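Local coordinates for protein putative monooxygenase Rv0793 (Mycobacterium tuberculosis, PDB 1Y0H) that is a homodimeric putative monooxygenase that might take part in antibiotic biosynthesis or scavenge reactive oxygen species, possibly helping the bacterium evade host defences, at residues R19-I30 against Y42-L53. Sequence-based numbering, arbitrary orientation.
With ACT (acetate ion), chain C.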
ATOM      1  N   ARG A  19      -2.877  -5.994 -20.464  1.00 11.41           N
ATOM      2  CA  ARG A  19      -3.492  -5.969 -19.135  1.00 11.82           C
ATOM      3  C   ARG A  19      -3.965  -7.349 -18.660  1.00 11.40           C
ATOM      4  O   ARG A  19      -3.661  -7.750 -17.532  1.00 11.73           O
ATOM      5  CB  ARG A  19      -4.641  -4.971 -19.086  1.00 12.37           C
ATOM      6  CG  ARG A  19      -5.025  -4.611 -17.663  1.00 15.45           C
ATOM      7  CD  ARG A  19      -6.340  -3.858 -17.701  1.00 19.25           C
ATOM      8  NE  ARG A  19      -6.875  -3.604 -16.367  0.65 21.62           N
ATOM      9  CZ  ARG A  19      -6.523  -2.566 -15.617  0.65 22.96           C
ATOM     10  NH1 ARG A  19      -5.625  -1.698 -16.068  0.65 23.83           N
ATOM     11  NH2 ARG A  19      -7.063  -2.396 -14.415  0.65 24.34           N
ATOM     12  N   SER A  20      -4.700  -8.077 -19.508  1.00 11.34           N
ATOM     13  CA  SER A  20      -5.146  -9.426 -19.123  1.00 12.11           C
ATOM     14  C   SER A  20      -3.969 -10.378 -18.892  1.00 11.26           C
ATOM     15  O   SER A  20      -4.007 -11.197 -17.983  1.00 11.70           O
ATOM     16  CB  SER A  20      -6.143 -10.011 -20.132  1.00 12.29           C
ATOM     17  OG  SER A  20      -5.557 -10.180 -21.399  1.00 15.72           O
ATOM     18  N   ALA A  21      -2.906 -10.231 -19.677  1.00 10.59           N
ATOM     19  CA  ALA A  21      -1.701 -11.026 -19.467  1.00 10.43           C
ATOM     20  C   ALA A  21      -1.032 -10.715 -18.118  1.00 10.11           C
ATOM     21  O   ALA A  21      -0.585 -11.633 -17.401  1.00 10.37           O
ATOM     22  CB  ALA A  21      -0.720 -10.836 -20.645  1.00 10.44           C
ATOM     23  N   LEU A  22      -0.986  -9.435 -17.759  1.00  9.52           N
ATOM     24  CA  LEU A  22      -0.395  -9.053 -16.482  1.00 10.19           C
ATOM     25  C   LEU A  22      -1.238  -9.610 -15.346  1.00 10.47           C
ATOM     26  O   LEU A  22      -0.698 -10.160 -14.383  1.00 11.23           O
ATOM     27  CB  LEU A  22      -0.292  -7.538 -16.360  1.00  9.81           C
ATOM     28  CG  LEU A  22       0.247  -7.047 -15.004  1.00 10.79           C
ATOM     29  CD1 LEU A  22       1.671  -7.499 -14.720  1.00 14.38           C
ATOM     30  CD2 LEU A  22       0.098  -5.542 -14.991  1.00 13.28           C
ATOM     31  N   ARG A  23      -2.556  -9.478 -15.463  1.00 11.30           N
ATOM     32  CA  ARG A  23      -3.437 -10.004 -14.420  1.00 11.91           C
ATOM     33  C   ARG A  23      -3.173 -11.496 -14.186  1.00 12.04           C
ATOM     34  O   ARG A  23      -3.046 -11.940 -13.034  1.00 12.65           O
ATOM     35  CB  ARG A  23      -4.906  -9.743 -14.754  1.00 11.66           C
ATOM     36  CG  ARG A  23      -5.873 -10.417 -13.784  1.00 12.79           C
ATOM     37  CD  ARG A  23      -5.766  -9.821 -12.403  1.00 13.49           C
ATOM     38  NE  ARG A  23      -6.640 -10.513 -11.450  1.00 14.84           N
ATOM     39  CZ  ARG A  23      -7.948 -10.304 -11.325  1.00 16.92           C
ATOM     40  NH1 ARG A  23      -8.630 -10.998 -10.416  1.00 16.77           N
ATOM     41  NH2 ARG A  23      -8.575  -9.404 -12.080  1.00 14.26           N
ATOM     42  N   ALA A  24      -3.046 -12.260 -15.269  1.00 12.14           N
ATOM     43  CA  ALA A  24      -2.773 -13.702 -15.173  1.00 12.35           C
ATOM     44  C   ALA A  24      -1.431 -14.006 -14.506  1.00 12.94           C
ATOM     45  O   ALA A  24      -1.323 -14.935 -13.702  1.00 13.29           O
ATOM     46  CB  ALA A  24      -2.841 -14.334 -16.539  1.00 12.79           C
ATOM     47  N   LEU A  25      -0.418 -13.209 -14.846  1.00 12.32           N
ATOM     48  CA  LEU A  25       0.913 -13.346 -14.260  1.00 12.42           C
ATOM     49  C   LEU A  25       0.873 -13.097 -12.757  1.00 12.15           C
ATOM     50  O   LEU A  25       1.442 -13.865 -11.965  1.00 12.36           O
ATOM     51  CB  LEU A  25       1.893 -12.389 -14.940  1.00 12.41           C
ATOM     52  CG  LEU A  25       3.357 -12.612 -14.580  1.00 14.72           C
ATOM     53  CD1 LEU A  25       3.896 -13.865 -15.264  1.00 17.14           C
ATOM     54  CD2 LEU A  25       4.163 -11.396 -15.003  1.00 15.84           C
ATOM     55  N   LEU A  26       0.200 -12.020 -12.364  1.00 12.23           N
ATOM     56  CA  LEU A  26       0.098 -11.696 -10.949  1.00 11.76           C
ATOM     57  C   LEU A  26      -0.810 -12.685 -10.214  1.00 12.15           C
ATOM     58  O   LEU A  26      -0.508 -13.073  -9.088  1.00 11.93           O
ATOM     59  CB  LEU A  26      -0.346 -10.242 -10.763  1.00 12.36           C
ATOM     60  CG  LEU A  26       0.584  -9.179 -11.371  1.00 12.31           C
ATOM     61  CD1 LEU A  26       0.065  -7.792 -11.041  1.00 13.25           C
ATOM     62  CD2 LEU A  26       2.027  -9.333 -10.908  1.00 14.79           C
ATOM     63  N   ASP A  27      -1.886 -13.134 -10.860  1.00 12.27           N
ATOM     64  CA  ASP A  27      -2.780 -14.126 -10.258  1.00 13.08           C
ATOM     65  C   ASP A  27      -2.028 -15.370  -9.820  1.00 12.90           C
ATOM     66  O   ASP A  27      -2.295 -15.914  -8.744  1.00 13.31           O
ATOM     67  CB  ASP A  27      -3.879 -14.563 -11.236  1.00 13.07           C
ATOM     68  CG  ASP A  27      -5.026 -13.560 -11.352  1.00 14.26           C
ATOM     69  OD1 ASP A  27      -5.189 -12.672 -10.493  1.00 18.40           O
ATOM     70  OD2 ASP A  27      -5.806 -13.678 -12.338  1.00 17.04           O
ATOM     71  N   ALA A  28      -1.093 -15.818 -10.654  1.00 12.93           N
ATOM     72  CA  ALA A  28      -0.350 -17.052 -10.410  1.00 13.49           C
ATOM     73  C   ALA A  28       0.585 -16.956  -9.203  1.00 13.70           C
ATOM     74  O   ALA A  28       1.053 -17.969  -8.694  1.00 14.75           O
ATOM     75  CB  ALA A  28       0.427 -17.452 -11.650  1.00 13.93           C
ATOM     76  N   MET A  29       0.849 -15.732  -8.764  1.00 13.75           N
ATOM     77  CA  MET A  29       1.718 -15.485  -7.609  1.00 13.56           C
ATOM     78  C   MET A  29       0.966 -15.643  -6.301  1.00 13.58           C
ATOM     79  O   MET A  29       1.574 -15.860  -5.257  1.00 13.00           O
ATOM     80  CB  MET A  29       2.280 -14.070  -7.673  1.00 13.57           C
ATOM     81  CG  MET A  29       3.364 -13.879  -8.743  1.00 14.10           C
ATOM     82  SD  MET A  29       4.905 -14.727  -8.334  1.00 10.88           S
ATOM     83  CE  MET A  29       5.509 -13.705  -6.993  1.00 15.45           C
ATOM     84  N   ILE A  30      -0.353 -15.489  -6.351  1.00 13.93           N
ATOM     85  CA  ILE A  30      -1.144 -15.326  -5.136  1.00 14.20           C
ATOM     86  C   ILE A  30      -1.155 -16.555  -4.237  1.00 14.06           C
ATOM     87  O   ILE A  30      -0.815 -16.464  -3.062  1.00 13.95           O
ATOM     88  CB  ILE A  30      -2.585 -14.818  -5.432  1.00 13.94           C
ATOM     89  CG1 ILE A  30      -2.499 -13.432  -6.077  1.00 14.84           C
ATOM     90  CG2 ILE A  30      -3.400 -14.755  -4.147  1.00 15.82           C
ATOM     91  CD1 ILE A  30      -3.850 -12.843  -6.470  1.00 14.46           C
ATOM     92  N   TYR A  42      -1.013 -10.860   1.023  1.00 11.36           N
ATOM     93  CA  TYR A  42      -0.595 -10.587  -0.351  1.00 11.20           C
ATOM     94  C   TYR A  42      -1.883 -10.366  -1.124  1.00 12.34           C
ATOM     95  O   TYR A  42      -2.587 -11.321  -1.443  1.00 12.69           O
ATOM     96  CB  TYR A  42       0.170 -11.803  -0.869  1.00 11.64           C
ATOM     97  CG  TYR A  42       0.907 -11.648  -2.176  1.00 11.07           C
ATOM     98  CD1 TYR A  42       0.352 -12.119  -3.374  1.00 12.17           C
ATOM     99  CD2 TYR A  42       2.189 -11.090  -2.214  1.00 12.21           C
ATOM    100  CE1 TYR A  42       1.049 -12.023  -4.582  1.00 13.11           C
ATOM    101  CE2 TYR A  42       2.891 -10.992  -3.434  1.00 13.45           C
ATOM    102  CZ  TYR A  42       2.308 -11.460  -4.602  1.00 12.94           C
ATOM    103  OH  TYR A  42       2.987 -11.372  -5.787  1.00 14.14           O
ATOM    104  N   ASP A  43      -2.197  -9.099  -1.386  1.00 11.91           N
ATOM    105  CA  ASP A  43      -3.503  -8.714  -1.936  1.00 12.67           C
ATOM    106  C   ASP A  43      -3.353  -7.878  -3.207  1.00 11.81           C
ATOM    107  O   ASP A  43      -2.514  -6.994  -3.278  1.00 11.53           O
ATOM    108  CB  ASP A  43      -4.317  -7.946  -0.884  1.00 13.46           C
ATOM    109  CG  ASP A  43      -4.622  -8.790   0.339  1.00 14.71           C
ATOM    110  OD1 ASP A  43      -5.025  -9.956   0.164  1.00 15.22           O
ATOM    111  OD2 ASP A  43      -4.460  -8.286   1.469  1.00 18.76           O
ATOM    112  N   LEU A  44      -4.209  -8.155  -4.185  1.00 11.10           N
ATOM    113  CA  LEU A  44      -4.148  -7.493  -5.484  1.00 11.89           C
ATOM    114  C   LEU A  44      -5.315  -6.527  -5.659  1.00 11.58           C
ATOM    115  O   LEU A  44      -6.464  -6.874  -5.395  1.00 11.10           O
ATOM    116  CB  LEU A  44      -4.213  -8.530  -6.611  1.00 12.73           C
ATOM    117  CG  LEU A  44      -4.202  -8.022  -8.053  1.00 13.59           C
ATOM    118  CD1 LEU A  44      -2.936  -7.239  -8.399  1.00 13.91           C
ATOM    119  CD2 LEU A  44      -4.362  -9.212  -8.990  1.00 13.17           C
ATOM    120  N   TYR A  45      -4.991  -5.328  -6.135  1.00 11.93           N
ATOM    121  CA  TYR A  45      -5.966  -4.271  -6.392  1.00 12.48           C
ATOM    122  C   TYR A  45      -5.769  -3.687  -7.776  1.00 13.27           C
ATOM    123  O   TYR A  45      -4.714  -3.868  -8.389  1.00 12.33           O
ATOM    124  CB  TYR A  45      -5.771  -3.122  -5.402  1.00 13.03           C
ATOM    125  CG  TYR A  45      -5.806  -3.535  -3.960  1.00 13.74           C
ATOM    126  CD1 TYR A  45      -4.653  -3.981  -3.307  1.00 13.37           C
ATOM    127  CD2 TYR A  45      -6.990  -3.461  -3.240  1.00 12.60           C
ATOM    128  CE1 TYR A  45      -4.698  -4.364  -1.974  1.00 14.05           C
ATOM    129  CE2 TYR A  45      -7.045  -3.837  -1.921  1.00 14.98           C
ATOM    130  CZ  TYR A  45      -5.896  -4.288  -1.298  1.00 14.41           C
ATOM    131  OH  TYR A  45      -5.951  -4.661   0.017  1.00 16.66           O
ATOM    132  N   GLU A  46      -6.781  -2.971  -8.260  1.00 14.16           N
ATOM    133  CA  GLU A  46      -6.554  -2.045  -9.381  1.00 15.97           C
ATOM    134  C   GLU A  46      -6.769  -0.604  -8.931  1.00 15.91           C
ATOM    135  O   GLU A  46      -7.593  -0.342  -8.063  1.00 15.89           O
ATOM    136  CB  GLU A  46      -7.423  -2.378 -10.603  1.00 16.42           C
ATOM    137  CG  GLU A  46      -8.919  -2.246 -10.414  1.00 18.89           C
ATOM    138  CD  GLU A  46      -9.715  -2.327 -11.728  1.00 19.19           C
ATOM    139  OE1 GLU A  46     -10.779  -1.684 -11.798  1.00 23.69           O
ATOM    140  OE2 GLU A  46      -9.300  -3.034 -12.681  1.00 24.20           O
ATOM    141  N   SER A  47      -6.029   0.334  -9.510  1.00 16.41           N
ATOM    142  CA  SER A  47      -6.205   1.732  -9.132  1.00 16.79           C
ATOM    143  C   SER A  47      -7.576   2.191  -9.612  1.00 17.32           C
ATOM    144  O   SER A  47      -8.088   1.676 -10.607  1.00 16.99           O
ATOM    145  CB  SER A  47      -5.102   2.607  -9.720  1.00 16.97           C
ATOM    146  OG  SER A  47      -5.185   2.603 -11.123  1.00 18.49           O
ATOM    147  N   ALA A  48      -8.144   3.169  -8.910  1.00 18.33           N
ATOM    148  CA  ALA A  48      -9.505   3.634  -9.187  1.00 19.45           C
ATOM    149  C   ALA A  48      -9.643   4.124 -10.621  1.00 19.99           C
ATOM    150  O   ALA A  48     -10.712   4.021 -11.214  1.00 20.47           O
ATOM    151  CB  ALA A  48      -9.891   4.727  -8.220  1.00 19.51           C
ATOM    152  N   ASP A  49      -8.551   4.644 -11.172  1.00 20.78           N
ATOM    153  CA  ASP A  49      -8.536   5.152 -12.546  1.00 21.98           C
ATOM    154  C   ASP A  49      -8.183   4.079 -13.584  1.00 21.93           C
ATOM    155  O   ASP A  49      -8.119   4.362 -14.780  1.00 22.48           O
ATOM    156  CB  ASP A  49      -7.609   6.372 -12.657  1.00 22.59           C
ATOM    157  CG  ASP A  49      -6.131   6.000 -12.760  1.00 25.56           C
ATOM    158  OD1 ASP A  49      -5.339   6.893 -13.128  1.00 30.00           O
ATOM    159  OD2 ASP A  49      -5.747   4.843 -12.476  1.00 26.90           O
ATOM    160  N   GLY A  50      -7.944   2.859 -13.108  1.00 21.63           N
ATOM    161  CA  GLY A  50      -7.751   1.692 -13.972  1.00 21.17           C
ATOM    162  C   GLY A  50      -6.381   1.551 -14.615  1.00 21.22           C
ATOM    163  O   GLY A  50      -6.120   0.560 -15.285  1.00 22.30           O
ATOM    164  N   GLY A  51      -5.508   2.530 -14.402  1.00 20.19           N
ATOM    165  CA  GLY A  51      -4.212   2.571 -15.072  1.00 19.40           C
ATOM    166  C   GLY A  51      -3.155   1.658 -14.467  1.00 18.93           C
ATOM    167  O   GLY A  51      -2.196   1.287 -15.142  1.00 19.37           O
ATOM    168  N   GLU A  52      -3.328   1.306 -13.195  1.00 17.99           N
ATOM    169  CA  GLU A  52      -2.360   0.474 -12.480  1.00 17.61           C
ATOM    170  C   GLU A  52      -2.998  -0.732 -11.819  1.00 16.07           C
ATOM    171  O   GLU A  52      -4.141  -0.676 -11.350  1.00 16.38           O
ATOM    172  CB  GLU A  52      -1.701   1.246 -11.329  1.00 17.90           C
ATOM    173  CG  GLU A  52      -0.940   2.502 -11.644  1.00 20.91           C
ATOM    174  CD  GLU A  52      -0.601   3.248 -10.354  1.00 20.73           C
ATOM    175  OE1 GLU A  52      -0.248   2.575  -9.356  1.00 26.28           O
ATOM    176  OE2 GLU A  52      -0.715   4.493 -10.318  1.00 25.41           O
ATOM    177  N   LEU A  53      -2.222  -1.808 -11.737  1.00 14.41           N
ATOM    178  CA  LEU A  53      -2.516  -2.878 -10.809  1.00 13.20           C
ATOM    179  C   LEU A  53      -1.537  -2.719  -9.647  1.00 12.84           C
ATOM    180  O   LEU A  53      -0.396  -2.295  -9.838  1.00 13.11           O
ATOM    181  CB  LEU A  53      -2.392  -4.254 -11.475  1.00 13.24           C
ATOM    182  CG  LEU A  53      -3.309  -4.548 -12.674  1.00 14.36           C
ATOM    183  CD1 LEU A  53      -3.224  -6.023 -13.009  1.00 14.65           C
ATOM    184  CD2 LEU A  53      -4.759  -4.146 -12.384  1.00 14.60           C
TER
HETATM  185  C   ACT C 301       5.748  -9.517  -6.065  1.00 20.44           C
HETATM  186  O   ACT C 301       5.552 -10.483  -5.300  1.00 19.69           O
HETATM  187  OXT ACT C 301       6.341  -8.517  -5.587  1.00 21.20           O
HETATM  188  CH3 ACT C 301       5.280  -9.563  -7.485  1.00 20.19           C
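In one of its two conformers, R19 reaches from the first turn of its helix to E46, near the end of strand 39-47, its chain extended from CG to NE. NH2 forms a salt bridge with E46 OE2 at 2.9 Å; OE2 lies near the guanidinium plane, whereas NH2 approaches it from above the carboxylate plane, the two planes 78° apart. L53 CD2 packs over one guanidinium face, 3.5 Å from R19 NH2. The other branch of L53 meets L22 tip to tip, L53 CD1 to L22 CD2. Helix 19-35 packs on one face of the antiparallel sheet of a ferredoxin-like α+β sandwich, the fold of this dimeric α/β-barrel clan, and strand 39-47 continues the sheet into the second subunit. L44 divides its two methyls: CD1 touches L26 CD1 at 4.0 Å, and CD2 lies 3.6 Å from R23 NE, whose hydrogen is spent on D27 OD1 in a salt bridge of 2.8 Å. At the far end the Y42 ring, swung toward the helix with CG opposite the backbone N (chi1 -169°), runs obliquely past I30 and M29. Its hydroxyl lies 3.4 Å from M29 CB and donates to an in-plane oxygen of acetate, probably from the crystallisation liquor, which also hydrogen-bonds to H68.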